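Acetyl-CoA acetyltransferase A (Ascaris suum, PDB 6BJA) probably catalyses acyl transfer between acetyl-CoA and a second acyl-CoA as a coenzyme A-binding thiolase of lipid metabolism. Local coordinates at residues V264-S267 with G268-Q272. Residues are numbered along the deposited sequence; the frame is centred on the assembly and turned at random.
Sequences VLAS and GEVVQ
In Ser267 a chi1 of 74° sets OG between the residue's own backbone N and carbonyl carbon, and from there the hydroxyl points to the amide of Val270 at the start of the helix. It accepts a hydrogen bond from Val270 N, with 3.2 Å between Val270 N and Ser267 OG and a nearly straight N-H...O angle of 169°. Val270 holds its CG1 anti to the backbone N, which leaves CG2 beside that N and close to the same hydroxyl. Val270 CG2 lies 3.5 Å from Ser267 OG. Val270 CG1 instead meets the methyl of Ala266, at 3.9 Å from Ala266 CB.

The backbone carbonyl of Ser267 is used as well. Val271 N donates to Ser267 O over 3.1 Å, as the first helical i to i+4 bond. CG2 of Val271 sits against this oxygen, 3.4 Å from Ser267 O. The serine thus takes two successive amides, Val270 by its side chain as a cap and Val271 by its carbonyl as the normal helical bond.

The chain turns sharply here: the N-to-C directions of strand segment 264-267 and helix segment 268-272 lie 87° apart. Val270 also packs on Ile116 and Leu276, and Val271 on Tyr12 and Pro278. Glu269 carries its extended chain away from the strand to a salt bridge with Arg115, whose backbone also pairs with Ser267.

Ser267 is therefore a serine N-cap. It ends strand 257-267, which runs between strands 11-23 and 116-124 in the mixed sheet, and starts helix 268-274, at a strand-to-helix junction of the thiolase fold remote from the coenzyme A pocket.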
ATOM      1  N   VAL A 264      28.226 -18.216  22.512  1.00 16.51           N
ATOM      2  CA  VAL A 264      29.528 -17.552  22.578  1.00 16.73           C
ATOM      3  C   VAL A 264      30.598 -18.590  22.270  1.00 17.84           C
ATOM      4  O   VAL A 264      30.609 -19.664  22.863  1.00 17.79           O
ATOM      5  CB  VAL A 264      29.768 -16.907  23.955  1.00 17.21           C
ATOM      6  CG1 VAL A 264      31.205 -16.437  24.116  1.00 16.97           C
ATOM      7  CG2 VAL A 264      28.834 -15.758  24.136  1.00 18.89           C
ATOM      8  N   LEU A 265      31.504 -18.248  21.350  1.00 17.39           N
ATOM      9  CA  LEU A 265      32.601 -19.120  20.971  1.00 15.80           C
ATOM     10  C   LEU A 265      33.907 -18.503  21.454  1.00 17.12           C
ATOM     11  O   LEU A 265      34.062 -17.284  21.433  1.00 18.42           O
ATOM     12  CB  LEU A 265      32.646 -19.313  19.449  1.00 16.37           C
ATOM     13  CG  LEU A 265      31.331 -19.706  18.777  1.00 17.68           C
ATOM     14  CD1 LEU A 265      31.478 -19.714  17.263  1.00 20.13           C
ATOM     15  CD2 LEU A 265      30.863 -21.053  19.237  1.00 19.24           C
ATOM     16  N   ALA A 266      34.834 -19.342  21.895  1.00 18.12           N
ATOM     17  CA  ALA A 266      36.146 -18.849  22.315  1.00 19.55           C
ATOM     18  C   ALA A 266      37.265 -19.831  21.943  1.00 20.79           C
ATOM     19  O   ALA A 266      37.052 -21.041  21.845  1.00 23.21           O
ATOM     20  CB  ALA A 266      36.154 -18.574  23.826  1.00 22.22           C
ATOM     21  N   SER A 267      38.470 -19.286  21.740  1.00 20.61           N
ATOM     22  CA  SER A 267      39.613 -20.107  21.389  1.00 22.81           C
ATOM     23  C   SER A 267      40.127 -20.899  22.588  1.00 23.91           C
ATOM     24  O   SER A 267      39.849 -20.559  23.738  1.00 24.22           O
ATOM     25  CB  SER A 267      40.739 -19.230  20.829  1.00 25.06           C
ATOM     26  OG  SER A 267      41.360 -18.512  21.879  1.00 24.54           O
ATOM     27  N   GLY A 268      40.886 -21.955  22.312  1.00 26.55           N
ATOM     28  CA  GLY A 268      41.546 -22.715  23.356  1.00 26.92           C
ATOM     29  C   GLY A 268      42.430 -21.836  24.226  1.00 27.72           C
ATOM     30  O   GLY A 268      42.511 -22.054  25.441  1.00 29.22           O
ATOM     31  N   GLU A 269      43.075 -20.831  23.631  1.00 26.82           N
ATOM     32  CA  GLU A 269      43.947 -19.940  24.398  1.00 30.60           C
ATOM     33  C   GLU A 269      43.146 -19.171  25.449  1.00 32.65           C
ATOM     34  O   GLU A 269      43.562 -19.081  26.598  1.00 29.74           O
ATOM     35  CB  GLU A 269      44.695 -18.967  23.481  1.00 34.02           C
ATOM     36  CG  GLU A 269      45.807 -18.195  24.188  1.00 40.50           C
ATOM     37  CD  GLU A 269      46.681 -17.386  23.224  1.00 49.06           C
ATOM     38  OE1 GLU A 269      47.911 -17.620  23.193  1.00 50.78           O
ATOM     39  OE2 GLU A 269      46.141 -16.515  22.504  1.00 44.31           O
ATOM     40  N   VAL A 270      41.996 -18.633  25.059  1.00 27.24           N
ATOM     41  CA  VAL A 270      41.111 -17.945  25.998  1.00 28.49           C
ATOM     42  C   VAL A 270      40.681 -18.859  27.139  1.00 28.22           C
ATOM     43  O   VAL A 270      40.651 -18.469  28.317  1.00 29.17           O
ATOM     44  CB  VAL A 270      39.859 -17.412  25.275  1.00 27.99           C
ATOM     45  CG1 VAL A 270      38.783 -16.975  26.270  1.00 26.86           C
ATOM     46  CG2 VAL A 270      40.245 -16.278  24.373  1.00 28.74           C
ATOM     47  N   VAL A 271      40.298 -20.073  26.790  1.00 26.76           N
ATOM     48  CA  VAL A 271      39.859 -21.031  27.779  1.00 27.70           C
ATOM     49  C   VAL A 271      40.966 -21.297  28.790  1.00 32.69           C
ATOM     50  O   VAL A 271      40.733 -21.268  29.991  1.00 31.32           O
ATOM     51  CB  VAL A 271      39.416 -22.325  27.092  1.00 29.18           C
ATOM     52  CG1 VAL A 271      39.156 -23.417  28.097  1.00 29.04           C
ATOM     53  CG2 VAL A 271      38.176 -22.045  26.265  1.00 26.07           C
ATOM     54  N   GLN A 272      42.176 -21.530  28.297  1.00 30.05           N
ATOM     55  CA  GLN A 272      43.303 -21.831  29.166  1.00 33.25           C
ATOM     56  C   GLN A 272      43.623 -20.641  30.070  1.00 33.97           C
ATOM     57  O   GLN A 272      43.733 -20.782  31.294  1.00 37.01           O
ATOM     58  CB  GLN A 272      44.530 -22.216  28.330  1.00 34.90           C
ATOM     59  CG  GLN A 272      44.673 -23.718  28.044  1.00 52.08           C
ATOM     60  CD  GLN A 272      44.123 -24.150  26.682  1.00 57.32           C
ATOM     61  OE1 GLN A 272      44.832 -24.105  25.671  1.00 63.16           O
ATOM     62  NE2 GLN A 272      42.862 -24.591  26.656  1.00 52.22           N
TER